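Local coordinates for putative transcriptional regulator protein (Vibrio parahaemolyticus, PDB 3ER6) that probably acts as a DNA-binding transcriptional regulator of the AraC type, of which this chain is the DJ-1/PfpI-like domain, at residues E32-F37 and K186-L191; N52-G57 and S62-A67; E88-I93 and V121-L126; Q155-D160 and S173-E178. The protein carries 1 engineered substitution. All blocks are in the same frame, centred on the assembly; numbering follows the deposited sequence.

Interaction 1: E32-F37 and K186-L191; sequences ETAAEF and KHTRNL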
loop_
_atom_site.group_PDB
_atom_site.type_symbol
_atom_site.label_atom_id
_atom_site.label_comp_id
_atom_site.label_asym_id
_atom_site.label_seq_id
_atom_site.Cartn_x
_atom_site.Cartn_y
_atom_site.Cartn_z
ATOM N N GLU A 32 -12.511 2.627 0.603
ATOM C CA GLU A 32 -13.434 2.990 -0.505
ATOM C C GLU A 32 -14.032 1.761 -1.227
ATOM O O GLU A 32 -15.245 1.762 -1.601
ATOM C CB GLU A 32 -12.784 3.920 -1.532
ATOM C CG GLU A 32 -12.452 5.268 -0.879
ATOM C CD GLU A 32 -12.170 6.345 -1.902
ATOM O OE1 GLU A 32 -12.119 6.027 -3.117
ATOM O OE2 GLU A 32 -11.988 7.520 -1.476
ATOM N N THR A 33 -13.205 0.743 -1.440
ATOM C CA THR A 33 -13.699 -0.517 -2.000
ATOM C C THR A 33 -14.866 -1.094 -1.189
ATOM O O THR A 33 -15.859 -1.522 -1.742
ATOM C CB THR A 33 -12.525 -1.550 -2.222
ATOM O OG1 THR A 33 -11.541 -0.927 -3.085
ATOM C CG2 THR A 33 -13.047 -2.883 -2.858
ATOM N N ALA A 34 -14.724 -1.110 0.132
ATOM C CA ALA A 34 -15.788 -1.604 1.029
ATOM C C ALA A 34 -17.037 -0.703 0.957
ATOM O O ALA A 34 -18.174 -1.203 0.953
ATOM C CB ALA A 34 -15.260 -1.621 2.432
ATOM N N ALA A 35 -16.835 0.601 0.890
ATOM C CA ALA A 35 -17.972 1.516 0.714
ATOM C C ALA A 35 -18.734 1.184 -0.602
ATOM O O ALA A 35 -19.996 1.229 -0.662
ATOM C CB ALA A 35 -17.483 2.977 0.724
ATOM N N GLU A 36 -17.995 0.820 -1.659
ATOM C CA GLU A 36 -18.641 0.363 -2.899
ATOM C C GLU A 36 -19.368 -0.967 -2.675
ATOM O O GLU A 36 -20.534 -1.127 -3.094
ATOM C CB GLU A 36 -17.655 0.223 -4.076
ATOM C CG GLU A 36 -18.331 -0.417 -5.320
ATOM C CD GLU A 36 -17.352 -0.813 -6.430
ATOM O OE1 GLU A 36 -16.117 -0.808 -6.169
ATOM O OE2 GLU A 36 -17.828 -1.150 -7.549
ATOM N N PHE A 37 -18.775 -1.916 -1.957
ATOM C CA PHE A 37 -19.516 -3.143 -1.654
ATOM C C PHE A 37 -20.797 -2.869 -0.854
ATOM O O PHE A 37 -21.787 -3.618 -0.997
ATOM C CB PHE A 37 -18.759 -4.123 -0.768
ATOM C CG PHE A 37 -17.508 -4.705 -1.374
ATOM C CD1 PHE A 37 -17.396 -4.934 -2.732
ATOM C CD2 PHE A 37 -16.459 -5.072 -0.546
ATOM C CE1 PHE A 37 -16.231 -5.484 -3.258
ATOM C CE2 PHE A 37 -15.297 -5.624 -1.068
ATOM C CZ PHE A 37 -15.176 -5.815 -2.430
ATOM N N LYS A 186 -21.572 -6.749 8.794
ATOM C CA LYS A 186 -20.818 -7.987 8.649
ATOM C C LYS A 186 -20.557 -8.430 7.218
ATOM O O LYS A 186 -19.438 -8.858 6.864
ATOM C CB LYS A 186 -21.490 -9.150 9.406
ATOM C CG LYS A 186 -20.974 -9.312 10.819
ATOM C CD LYS A 186 -21.503 -10.609 11.503
ATOM C CE LYS A 186 -22.966 -10.425 12.013
ATOM N NZ LYS A 186 -23.006 -9.610 13.284
ATOM N N HIS A 187 -21.588 -8.362 6.394
ATOM C CA HIS A 187 -21.455 -8.868 5.041
ATOM C C HIS A 187 -20.411 -8.038 4.295
ATOM O O HIS A 187 -19.582 -8.579 3.557
ATOM C CB HIS A 187 -22.835 -8.765 4.318
ATOM C CG HIS A 187 -23.688 -9.990 4.477
ATOM N ND1 HIS A 187 -23.159 -11.263 4.496
ATOM C CD2 HIS A 187 -25.025 -10.132 4.672
ATOM C CE1 HIS A 187 -24.127 -12.137 4.703
ATOM N NE2 HIS A 187 -25.273 -11.480 4.774
ATOM N N THR A 188 -20.511 -6.714 4.424
ATOM C CA THR A 188 -19.491 -5.800 3.822
ATOM C C THR A 188 -18.071 -6.124 4.322
ATOM O O THR A 188 -17.107 -6.194 3.535
ATOM C CB THR A 188 -19.876 -4.327 4.069
ATOM O OG1 THR A 188 -21.222 -4.100 3.594
ATOM C CG2 THR A 188 -18.930 -3.294 3.324
ATOM N N ARG A 189 -17.932 -6.346 5.629
ATOM C CA ARG A 189 -16.659 -6.758 6.170
ATOM C C ARG A 189 -16.241 -8.067 5.527
ATOM O O ARG A 189 -15.065 -8.254 5.163
ATOM C CB ARG A 189 -16.725 -6.902 7.696
ATOM C CG ARG A 189 -15.380 -7.320 8.316
ATOM C CD ARG A 189 -15.516 -8.555 9.261
ATOM N NE ARG A 189 -14.208 -8.920 9.826
ATOM C CZ ARG A 189 -13.627 -8.337 10.898
ATOM N NH1 ARG A 189 -14.228 -7.388 11.587
ATOM N NH2 ARG A 189 -12.424 -8.732 11.297
ATOM N N ASN A 190 -17.164 -9.001 5.392
ATOM C CA ASN A 190 -16.761 -10.345 4.883
ATOM C C ASN A 190 -16.380 -10.208 3.418
ATOM O O ASN A 190 -15.448 -10.866 2.986
ATOM C CB ASN A 190 -17.888 -11.400 5.036
ATOM C CG ASN A 190 -18.142 -11.791 6.481
ATOM O OD1 ASN A 190 -17.341 -11.474 7.370
ATOM N ND2 ASN A 190 -19.294 -12.410 6.737
ATOM N N LEU A 191 -17.081 -9.351 2.663
ATOM C CA LEU A 191 -16.726 -9.095 1.247
ATOM C C LEU A 191 -15.341 -8.474 1.176
ATOM O O LEU A 191 -14.505 -8.865 0.351
ATOM C CB LEU A 191 -17.755 -8.181 0.548
ATOM C CG LEU A 191 -19.082 -8.899 0.135
ATOM C CD1 LEU A 191 -20.261 -7.984 0.132
ATOM C CD2 LEU A 191 -18.927 -9.662 -1.213
HETATM O O HOH W 1 -21.934 -5.228 1.226
#

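Interaction 2: N52-G57 and S62-A67; sequences NRPLIG and SVQPTA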
loop_
_atom_site.group_PDB
_atom_site.type_symbol
_atom_site.label_atom_id
_atom_site.label_comp_id
_atom_site.label_asym_id
_atom_site.label_seq_id
_atom_site.Cartn_x
_atom_site.Cartn_y
_atom_site.Cartn_z
ATOM N N ASN A 52 0.893 20.711 4.311
ATOM C CA ASN A 52 0.028 20.870 3.117
ATOM C C ASN A 52 0.840 21.034 1.819
ATOM O O ASN A 52 0.324 21.597 0.802
ATOM C CB ASN A 52 -0.974 22.045 3.306
ATOM C CG ASN A 52 -1.792 21.912 4.592
ATOM O OD1 ASN A 52 -2.454 20.900 4.788
ATOM N ND2 ASN A 52 -1.766 22.942 5.465
ATOM N N ARG A 53 2.086 20.560 1.827
ATOM C CA ARG A 53 2.906 20.546 0.575
ATOM C C ARG A 53 2.825 19.156 -0.062
ATOM O O ARG A 53 2.447 18.222 0.607
ATOM C CB ARG A 53 4.388 20.875 0.888
ATOM C CG ARG A 53 4.618 22.220 1.632
ATOM C CD ARG A 53 4.362 23.420 0.769
ATOM N NE ARG A 53 5.341 23.438 -0.315
ATOM C CZ ARG A 53 5.134 23.975 -1.518
ATOM N NH1 ARG A 53 3.977 24.597 -1.800
ATOM N NH2 ARG A 53 6.095 23.882 -2.441
ATOM N N PRO A 54 3.225 19.014 -1.339
ATOM C CA PRO A 54 3.297 17.707 -1.989
ATOM C C PRO A 54 4.247 16.750 -1.230
ATOM O O PRO A 54 5.193 17.200 -0.582
ATOM C CB PRO A 54 3.960 18.010 -3.340
ATOM C CG PRO A 54 3.657 19.446 -3.618
ATOM C CD PRO A 54 3.583 20.125 -2.241
ATOM N N LEU A 55 3.950 15.463 -1.289
ATOM C CA LEU A 55 4.858 14.490 -0.754
ATOM C C LEU A 55 5.786 14.214 -1.898
ATOM O O LEU A 55 5.346 14.153 -3.051
ATOM C CB LEU A 55 4.146 13.185 -0.369
ATOM C CG LEU A 55 3.237 13.251 0.886
ATOM C CD1 LEU A 55 2.905 11.855 1.214
ATOM C CD2 LEU A 55 3.923 13.907 2.054
ATOM N N ILE A 56 7.019 13.913 -1.566
ATOM C CA ILE A 56 7.975 13.403 -2.571
ATOM C C ILE A 56 8.089 11.879 -2.320
ATOM O O ILE A 56 8.625 11.456 -1.309
ATOM C CB ILE A 56 9.305 14.103 -2.397
ATOM C CG1 ILE A 56 9.099 15.648 -2.507
ATOM C CG2 ILE A 56 10.333 13.528 -3.458
ATOM C CD1 ILE A 56 8.537 16.047 -3.948
ATOM N N GLY A 57 7.546 11.079 -3.225
ATOM C CA GLY A 57 7.459 9.626 -3.043
ATOM C C GLY A 57 8.649 8.973 -3.726
ATOM O O GLY A 57 9.489 9.653 -4.339
ATOM N N SER A 62 5.733 12.955 -7.416
ATOM C CA SER A 62 5.274 14.005 -6.538
ATOM C C SER A 62 3.792 13.686 -6.323
ATOM O O SER A 62 3.088 13.364 -7.291
ATOM C CB SER A 62 5.344 15.340 -7.276
ATOM O OG SER A 62 5.152 16.324 -6.352
ATOM N N VAL A 63 3.322 13.857 -5.101
ATOM C CA VAL A 63 1.916 13.607 -4.722
ATOM C C VAL A 63 1.222 14.891 -4.184
ATOM O O VAL A 63 1.499 15.376 -3.072
ATOM C CB VAL A 63 1.816 12.459 -3.704
ATOM C CG1 VAL A 63 0.306 12.079 -3.448
ATOM C CG2 VAL A 63 2.531 11.188 -4.274
ATOM N N GLN A 64 0.338 15.444 -4.988
ATOM C CA GLN A 64 -0.229 16.736 -4.660
ATOM C C GLN A 64 -1.650 16.575 -4.064
ATOM O O GLN A 64 -2.583 16.085 -4.765
ATOM C CB GLN A 64 -0.288 17.585 -5.910
ATOM C CG GLN A 64 -1.129 18.851 -5.727
ATOM C CD GLN A 64 -0.420 19.890 -4.882
ATOM O OE1 GLN A 64 0.668 20.359 -5.238
ATOM N NE2 GLN A 64 -1.023 20.263 -3.772
ATOM N N PRO A 65 -1.806 16.973 -2.781
ATOM C CA PRO A 65 -3.175 16.907 -2.182
ATOM C C PRO A 65 -4.088 18.016 -2.653
ATOM O O PRO A 65 -3.638 18.989 -3.249
ATOM C CB PRO A 65 -2.927 17.095 -0.656
ATOM C CG PRO A 65 -1.608 17.878 -0.566
ATOM C CD PRO A 65 -0.773 17.399 -1.795
ATOM N N THR A 66 -5.384 17.910 -2.335
ATOM C CA THR A 66 -6.285 18.961 -2.703
ATOM C C THR A 66 -7.134 19.415 -1.505
ATOM O O THR A 66 -8.184 20.044 -1.670
ATOM C CB THR A 66 -7.179 18.554 -3.902
ATOM O OG1 THR A 66 -7.893 17.357 -3.570
ATOM C CG2 THR A 66 -6.316 18.328 -5.194
ATOM N N ALA A 67 -6.629 19.174 -0.297
ATOM C CA ALA A 67 -7.230 19.753 0.893
ATOM C C ALA A 67 -6.105 20.012 1.875
ATOM O O ALA A 67 -5.069 19.328 1.822
ATOM C CB ALA A 67 -8.268 18.785 1.457
HETATM O O HOH W 2 -2.557 18.721 2.942
HETATM O O HOH W 3 0.330 21.888 -1.925
#

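Interaction 3: E88-I93 and V121-L126; sequences ESLDKI and VAKAGL. Engineered in segment 88-93: Lys92 (natural residue Asn).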
loop_
_atom_site.group_PDB
_atom_site.type_symbol
_atom_site.label_atom_id
_atom_site.label_comp_id
_atom_site.label_asym_id
_atom_site.label_seq_id
_atom_site.Cartn_x
_atom_site.Cartn_y
_atom_site.Cartn_z
ATOM N N GLU A 88 14.332 10.437 13.680
ATOM C CA GLU A 88 14.471 11.507 12.695
ATOM C C GLU A 88 13.315 12.526 12.809
ATOM O O GLU A 88 13.524 13.752 12.886
ATOM C CB GLU A 88 14.372 10.854 11.331
ATOM C CG GLU A 88 15.115 11.539 10.230
ATOM C CD GLU A 88 14.764 13.014 10.110
ATOM O OE1 GLU A 88 13.669 13.412 10.559
ATOM O OE2 GLU A 88 15.591 13.779 9.530
ATOM N N SER A 89 12.079 12.024 12.854
ATOM C CA SER A 89 10.946 12.875 12.492
ATOM C C SER A 89 10.098 13.320 13.650
ATOM O O SER A 89 9.394 14.324 13.571
ATOM C CB SER A 89 10.072 12.094 11.527
ATOM O OG SER A 89 9.611 10.910 12.161
ATOM N N LEU A 90 10.047 12.523 14.691
ATOM C CA LEU A 90 8.946 12.695 15.690
ATOM C C LEU A 90 8.953 14.114 16.274
ATOM O O LEU A 90 7.885 14.727 16.477
ATOM C CB LEU A 90 9.043 11.650 16.823
ATOM C CG LEU A 90 7.911 11.668 17.868
ATOM C CD1 LEU A 90 6.516 11.388 17.257
ATOM C CD2 LEU A 90 8.186 10.656 19.002
ATOM N N ASP A 91 10.160 14.612 16.566
ATOM C CA ASP A 91 10.322 15.889 17.249
ATOM C C ASP A 91 10.159 17.050 16.301
ATOM O O ASP A 91 10.094 18.192 16.743
ATOM C CB ASP A 91 11.691 15.990 17.959
ATOM C CG ASP A 91 11.741 15.147 19.244
ATOM O OD1 ASP A 91 10.668 14.602 19.668
ATOM O OD2 ASP A 91 12.855 15.030 19.830
ATOM N N LYS A 92 10.118 16.764 15.010
ATOM C CA LYS A 92 10.000 17.803 14.000
ATOM C C LYS A 92 8.545 18.072 13.602
ATOM O O LYS A 92 8.259 18.998 12.831
ATOM C CB LYS A 92 10.835 17.464 12.758
ATOM C CG LYS A 92 12.310 17.221 13.044
ATOM C CD LYS A 92 13.032 16.762 11.766
ATOM C CE LYS A 92 14.011 17.821 11.260
ATOM N NZ LYS A 92 13.435 18.682 10.155
ATOM N N ILE A 93 7.616 17.286 14.141
ATOM C CA ILE A 93 6.221 17.437 13.765
ATOM C C ILE A 93 5.657 18.734 14.331
ATOM O O ILE A 93 5.836 19.037 15.501
ATOM C CB ILE A 93 5.376 16.231 14.265
ATOM C CG1 ILE A 93 5.811 14.977 13.498
ATOM C CG2 ILE A 93 3.857 16.486 14.067
ATOM C CD1 ILE A 93 5.074 13.714 13.944
ATOM N N VAL A 121 0.549 8.762 18.094
ATOM C CA VAL A 121 -0.532 8.630 19.101
ATOM C C VAL A 121 0.083 8.380 20.533
ATOM O O VAL A 121 -0.466 8.866 21.521
ATOM C CB VAL A 121 -1.589 7.539 18.737
ATOM C CG1 VAL A 121 -2.248 7.872 17.419
ATOM C CG2 VAL A 121 -0.949 6.193 18.676
ATOM N N ALA A 122 1.208 7.663 20.625
ATOM C CA ALA A 122 1.896 7.501 21.940
ATOM C C ALA A 122 2.263 8.851 22.511
ATOM O O ALA A 122 1.854 9.178 23.632
ATOM C CB ALA A 122 3.138 6.578 21.846
ATOM N N LYS A 123 3.017 9.630 21.739
ATOM C CA LYS A 123 3.413 10.971 22.132
ATOM C C LYS A 123 2.225 11.855 22.529
ATOM O O LYS A 123 2.293 12.587 23.499
ATOM C CB LYS A 123 4.196 11.652 21.010
ATOM C CG LYS A 123 4.728 13.010 21.418
ATOM C CD LYS A 123 5.725 13.489 20.378
ATOM C CE LYS A 123 6.352 14.797 20.771
ATOM N NZ LYS A 123 6.534 14.845 22.276
ATOM N N ALA A 124 1.125 11.768 21.804
ATOM C CA ALA A 124 -0.012 12.593 22.048
ATOM C C ALA A 124 -0.838 12.123 23.270
ATOM O O ALA A 124 -1.738 12.798 23.624
ATOM C CB ALA A 124 -0.894 12.675 20.814
ATOM N N GLY A 125 -0.509 10.989 23.892
ATOM C CA GLY A 125 -1.261 10.518 25.048
ATOM C C GLY A 125 -2.655 9.990 24.770
ATOM O O GLY A 125 -3.474 9.900 25.691
ATOM N N LEU A 126 -2.941 9.595 23.524
ATOM C CA LEU A 126 -4.306 9.138 23.177
ATOM C C LEU A 126 -4.719 7.782 23.769
ATOM O O LEU A 126 -5.909 7.483 23.861
ATOM C CB LEU A 126 -4.520 9.061 21.662
ATOM C CG LEU A 126 -4.105 10.320 20.872
ATOM C CD1 LEU A 126 -4.586 10.152 19.385
ATOM C CD2 LEU A 126 -4.670 11.655 21.501
#

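Interaction 4: Q155-D160 and S173-E178; sequences QKALID and SSVMLE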
loop_
_atom_site.group_PDB
_atom_site.type_symbol
_atom_site.label_atom_id
_atom_site.label_comp_id
_atom_site.label_asym_id
_atom_site.label_seq_id
_atom_site.Cartn_x
_atom_site.Cartn_y
_atom_site.Cartn_z
ATOM N N GLN A 155 0.604 -9.296 19.608
ATOM C CA GLN A 155 -0.463 -8.755 18.797
ATOM C C GLN A 155 0.100 -7.850 17.696
ATOM O O GLN A 155 1.142 -7.217 17.892
ATOM C CB GLN A 155 -1.366 -7.889 19.645
ATOM C CG GLN A 155 -2.286 -8.639 20.513
ATOM C CD GLN A 155 -2.815 -7.738 21.588
ATOM O OE1 GLN A 155 -2.621 -8.020 22.767
ATOM N NE2 GLN A 155 -3.411 -6.605 21.200
ATOM N N LYS A 156 -0.610 -7.754 16.568
ATOM C CA LYS A 156 -0.142 -6.895 15.453
ATOM C C LYS A 156 -1.057 -5.695 15.411
ATOM O O LYS A 156 -0.864 -4.760 14.612
ATOM C CB LYS A 156 -0.275 -7.624 14.097
ATOM C CG LYS A 156 0.732 -8.787 13.815
ATOM C CD LYS A 156 0.144 -9.721 12.699
ATOM C CE LYS A 156 1.160 -10.411 11.725
ATOM N NZ LYS A 156 2.345 -11.149 12.270
ATOM N N ALA A 157 -2.123 -5.766 16.201
ATOM C CA ALA A 157 -3.084 -4.687 16.250
ATOM C C ALA A 157 -3.676 -4.587 17.660
ATOM O O ALA A 157 -3.679 -5.571 18.429
ATOM C CB ALA A 157 -4.181 -4.887 15.209
ATOM N N LEU A 158 -4.221 -3.429 17.983
ATOM C CA LEU A 158 -4.835 -3.215 19.333
ATOM C C LEU A 158 -5.843 -2.101 19.256
ATOM O O LEU A 158 -5.582 -1.084 18.574
ATOM C CB LEU A 158 -3.736 -2.797 20.318
ATOM C CG LEU A 158 -4.024 -2.388 21.770
ATOM C CD1 LEU A 158 -2.787 -2.722 22.611
ATOM C CD2 LEU A 158 -4.363 -0.912 21.940
ATOM N N ILE A 159 -6.970 -2.257 19.943
ATOM C CA ILE A 159 -7.974 -1.218 19.996
ATOM C C ILE A 159 -8.216 -0.774 21.460
ATOM O O ILE A 159 -8.393 -1.597 22.347
ATOM C CB ILE A 159 -9.251 -1.679 19.357
ATOM C CG1 ILE A 159 -8.957 -2.175 17.917
ATOM C CG2 ILE A 159 -10.329 -0.558 19.444
ATOM C CD1 ILE A 159 -10.188 -2.793 17.218
ATOM N N ASP A 160 -8.183 0.527 21.699
ATOM C CA ASP A 160 -8.298 1.073 23.050
ATOM C C ASP A 160 -9.251 2.248 22.904
ATOM O O ASP A 160 -8.882 3.371 22.466
ATOM C CB ASP A 160 -6.922 1.530 23.530
ATOM C CG ASP A 160 -6.930 2.120 24.954
ATOM O OD1 ASP A 160 -7.992 2.210 25.589
ATOM O OD2 ASP A 160 -5.840 2.479 25.426
ATOM N N SER A 173 -5.197 -5.262 7.674
ATOM C CA SER A 173 -6.509 -5.883 7.435
ATOM C C SER A 173 -7.352 -5.939 8.676
ATOM O O SER A 173 -8.562 -5.612 8.624
ATOM C CB SER A 173 -6.346 -7.342 6.919
ATOM O OG SER A 173 -5.596 -7.292 5.735
ATOM N N SER A 174 -6.782 -6.371 9.806
ATOM C CA SER A 174 -7.673 -6.557 10.928
ATOM C C SER A 174 -8.304 -5.220 11.362
ATOM O O SER A 174 -9.518 -5.161 11.606
ATOM C CB SER A 174 -7.059 -7.336 12.097
ATOM O OG SER A 174 -6.151 -6.526 12.800
ATOM N N VAL A 175 -7.505 -4.154 11.424
ATOM C CA VAL A 175 -8.068 -2.852 11.799
ATOM C C VAL A 175 -9.049 -2.295 10.775
ATOM O O VAL A 175 -10.144 -1.830 11.119
ATOM C CB VAL A 175 -6.948 -1.793 12.156
ATOM C CG1 VAL A 175 -7.502 -0.426 12.149
ATOM C CG2 VAL A 175 -6.332 -2.102 13.558
ATOM N N MET A 176 -8.645 -2.304 9.502
ATOM C CA MET A 176 -9.483 -1.736 8.446
ATOM C C MET A 176 -10.858 -2.476 8.380
ATOM O O MET A 176 -11.920 -1.857 8.266
ATOM C CB MET A 176 -8.719 -1.765 7.103
ATOM C CG MET A 176 -7.702 -0.558 6.932
ATOM S SD MET A 176 -7.920 1.102 7.640
ATOM C CE MET A 176 -6.257 1.481 8.233
ATOM N N LEU A 177 -10.821 -3.800 8.499
ATOM C CA LEU A 177 -12.074 -4.588 8.482
ATOM C C LEU A 177 -12.931 -4.356 9.722
ATOM O O LEU A 177 -14.151 -4.373 9.650
ATOM C CB LEU A 177 -11.805 -6.092 8.329
ATOM C CG LEU A 177 -11.139 -6.463 7.008
ATOM C CD1 LEU A 177 -10.873 -7.949 7.025
ATOM C CD2 LEU A 177 -12.005 -6.058 5.787
ATOM N N GLU A 178 -12.280 -4.118 10.847
ATOM C CA GLU A 178 -13.014 -3.774 12.031
ATOM C C GLU A 178 -13.814 -2.513 11.800
ATOM O O GLU A 178 -15.006 -2.502 12.041
ATOM C CB GLU A 178 -12.063 -3.608 13.213
ATOM C CG GLU A 178 -12.794 -3.563 14.532
ATOM C CD GLU A 178 -13.551 -4.873 14.838
ATOM O OE1 GLU A 178 -14.666 -4.734 15.362
ATOM O OE2 GLU A 178 -13.056 -6.009 14.546
#

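Interaction 1: E32-F37 and K186-L191
Phe37 and Leu191 cross at a slant where the end of helix 22-37 passes the first turns of helix 186-195. The phenyl ring comes against the backbone side of the leucine: its CD2 lies 3.5 Å from Leu191 CB, and its CE2 3.6 Å from Leu191 O, so CB and the carbonyl group, more than the two methyls, do the touching. The CG of Phe37 stands anti to its own carbonyl carbon (chi1 -65°), which swings the ring back along its helix; Thr33 O, one turn earlier, sits 3.6 Å above one face, offset toward the rim.

Thr188 fills the place between Ala34 and Phe37 with its methyl branch. With CG2 anti to the backbone N, the methyl is directed at the neighbouring helix and comes within 3.3 Å of Ala34 O, while Ala34 CB is 4.1 Å from the same CG2. The hydroxyl branch meets a water, 2.7 Å from Thr188 OG1, and, weakly, Phe184 O; the water donates to Phe37 O at 2.7 Å. The carbonyl near the end of the helix is thereby tied to the other segment, although no direct hydrogen bond crosses the contact.

The axes of segments 32-37 and 186-191 are 9.1 Å apart at their closest and run at 129°. Val180 of helix 173-184 touches both Ala34 and Thr188, and Thr33 bonds Tyr20 of the second subunit. The arrangement is a helix-helix contact at the periphery of the subunit's DJ-1/PfpI-type alpha/beta sandwich, joining an early helix to the last helix of the modelled chain.

Interaction 2: N52-G57 and S62-A67
Leu55 and Val63 exchange two backbone hydrogen bonds as an antiparallel hydrogen-bonded pair. Val63 N donates to Leu55 O at 2.9 Å and lies in the carbonyl plane, whereas Leu55 N reaches Val63 O at 3.0 Å, tilted 20° from the plane of the Val63 carbonyl. Val63 O also receives a CA-H...O contact from Pro54 CA at 3.1 Å, which supplements the N-H bond.

Ile56 and Ser62 form the next, non-hydrogen-bonded pair, and the whole is a beta hairpin of strands 55-57 and 61-64. Ser62, Val63 and Gln64 also pair with an antiparallel strand of the second subunit, which carries the sheet across the dimer interface.

Apolar contact is made by Leu55 CB and Val63 CB, 4.1 Å apart on the face that carries both side chains. Pro54 and Gln64 lie side by side, pointing the same way, with Pro54 CG 3.5 Å from Gln64 OE1. The glutamine chain is bent at chi2 (74°), and its NE2 donates almost straight to Pro65 O at 3.0 Å, on a lone pair.

Two waters bridge the segments beyond the paired strands: one links Gln64 NE2 to Asn52 O, the other donates to Asn52 OD1 and Ala67 O. Asn52 ND2 bonds Gln70, and OD1 also accepts from Trp69 N.

Interaction 3: E88-I93 and V121-L126
Leu90 lays its isobutyl end over the aliphatic chain of Lys123, the two side chains meeting at a slant. Leu90 meets the lysine at a single methylene: Lys123 CD lies 3.8 Å from Leu90 CG and 3.8 Å from Leu90 CD1, with Leu90 CD2 only slightly farther at 4.0 Å. One CH2 group thus sits against the branch point of the leucine and both of its methyls.

The torsions bring them together across a backbone gap of 8.7 Å between Leu90 CA and Lys123 CA. Lys123 is extended through its first three torsions, which carry CD to Leu90; the bend at chi4 (35°) turns only NZ. Leu90 CG, anti to the backbone N (chi1 -176°), reaches out to meet the methylene. Beyond the apolar overlap, Asp91 OD1 is 4.9 Å from Lys123 NZ: the opposite charges are not in contact, and any attraction would be long-range and probably modest.

Phe98 of helix 95-106 also packs on Lys123, while Ile83 lies against Leu90; the lysine remains exposed.

Behind Lys123 the helix closes at Gly125, whose positive phi (71°) accompanies the bonds Gly125 N to Ala122 O and Leu126 N to Val121 O. The contact joins segment 88-93 to the last turn of helix 117-124, which finishes in a Schellman motif at the periphery of the alpha/beta fold.

Interaction 4: Q155-D160 and S173-E178
Strand 157-160 and helix 173-178 run at 38° to one another with their axes 8.8 Å apart at the closest, and the nearest CA atoms are those of Ala157 and Val175. Ala157 directs its methyl at the helix, where two side chains meet it: Ala157 CB lies 3.5 Å from Ser174 OG and 3.9 Å from Val175 CG2. The serine hydroxyl stands between its backbone N and carbonyl carbon (chi1 75°), a rotation that places OG against the alanine methyl. Val175 contributes the methyl that is anti to its carbonyl carbon. Ala157 CB thus makes van der Waals contact with a hydroxyl oxygen and a methyl, and no hydrogen bond joins the segments.

This is an edge of the central sheet of the DJ-1/PfpI-type alpha/beta fold: strand 157-160 is outermost within the chain, pairs antiparallel with strand 163-166, and is packed on one side by helix 173-184. Tyr164 of the adjacent strand touches both Ile159 and Val175, which carries the packing from the edge strand inward.

Farther along, Ile159 and Glu178 meet at a slant. Ile159 CD1 comes 3.8 Å from Glu178 CG, so the methyl rests on the aliphatic part of the glutamate, whose carboxylate has a long, weak ion pair with Arg189 on the following helix.

Just before the strand, Gln155 folds back on its own segment. Its NE2 donates to Ala157 O at 3.0 Å, lying 18° out of that carbonyl plane, and Ala157 O is nearly in the plane of the glutamine amide.

Interactions 1 and 4 are neighbours: helices 173-184 and 186-195 follow each other, and Arg189 in segment 186-191 packs on Leu177 and forms a long, weak ion pair with Glu178. Interactions 1, 2 and 3 are partly buried, whereas interaction 4 is a surface contact in which an edge strand's side chains meet a helix. Direct hydrogen bonds between segments occur in interaction 2 alone; interactions 1, 3 and 4 lack them, and interaction 1 adds a water bridge to its apolar packing. Interactions 1 and 2 both reach the second subunit. Interaction 3, small and mostly aliphatic, lies on the opposite side of the chain's centre from interaction 1, about 32 Å away between centres.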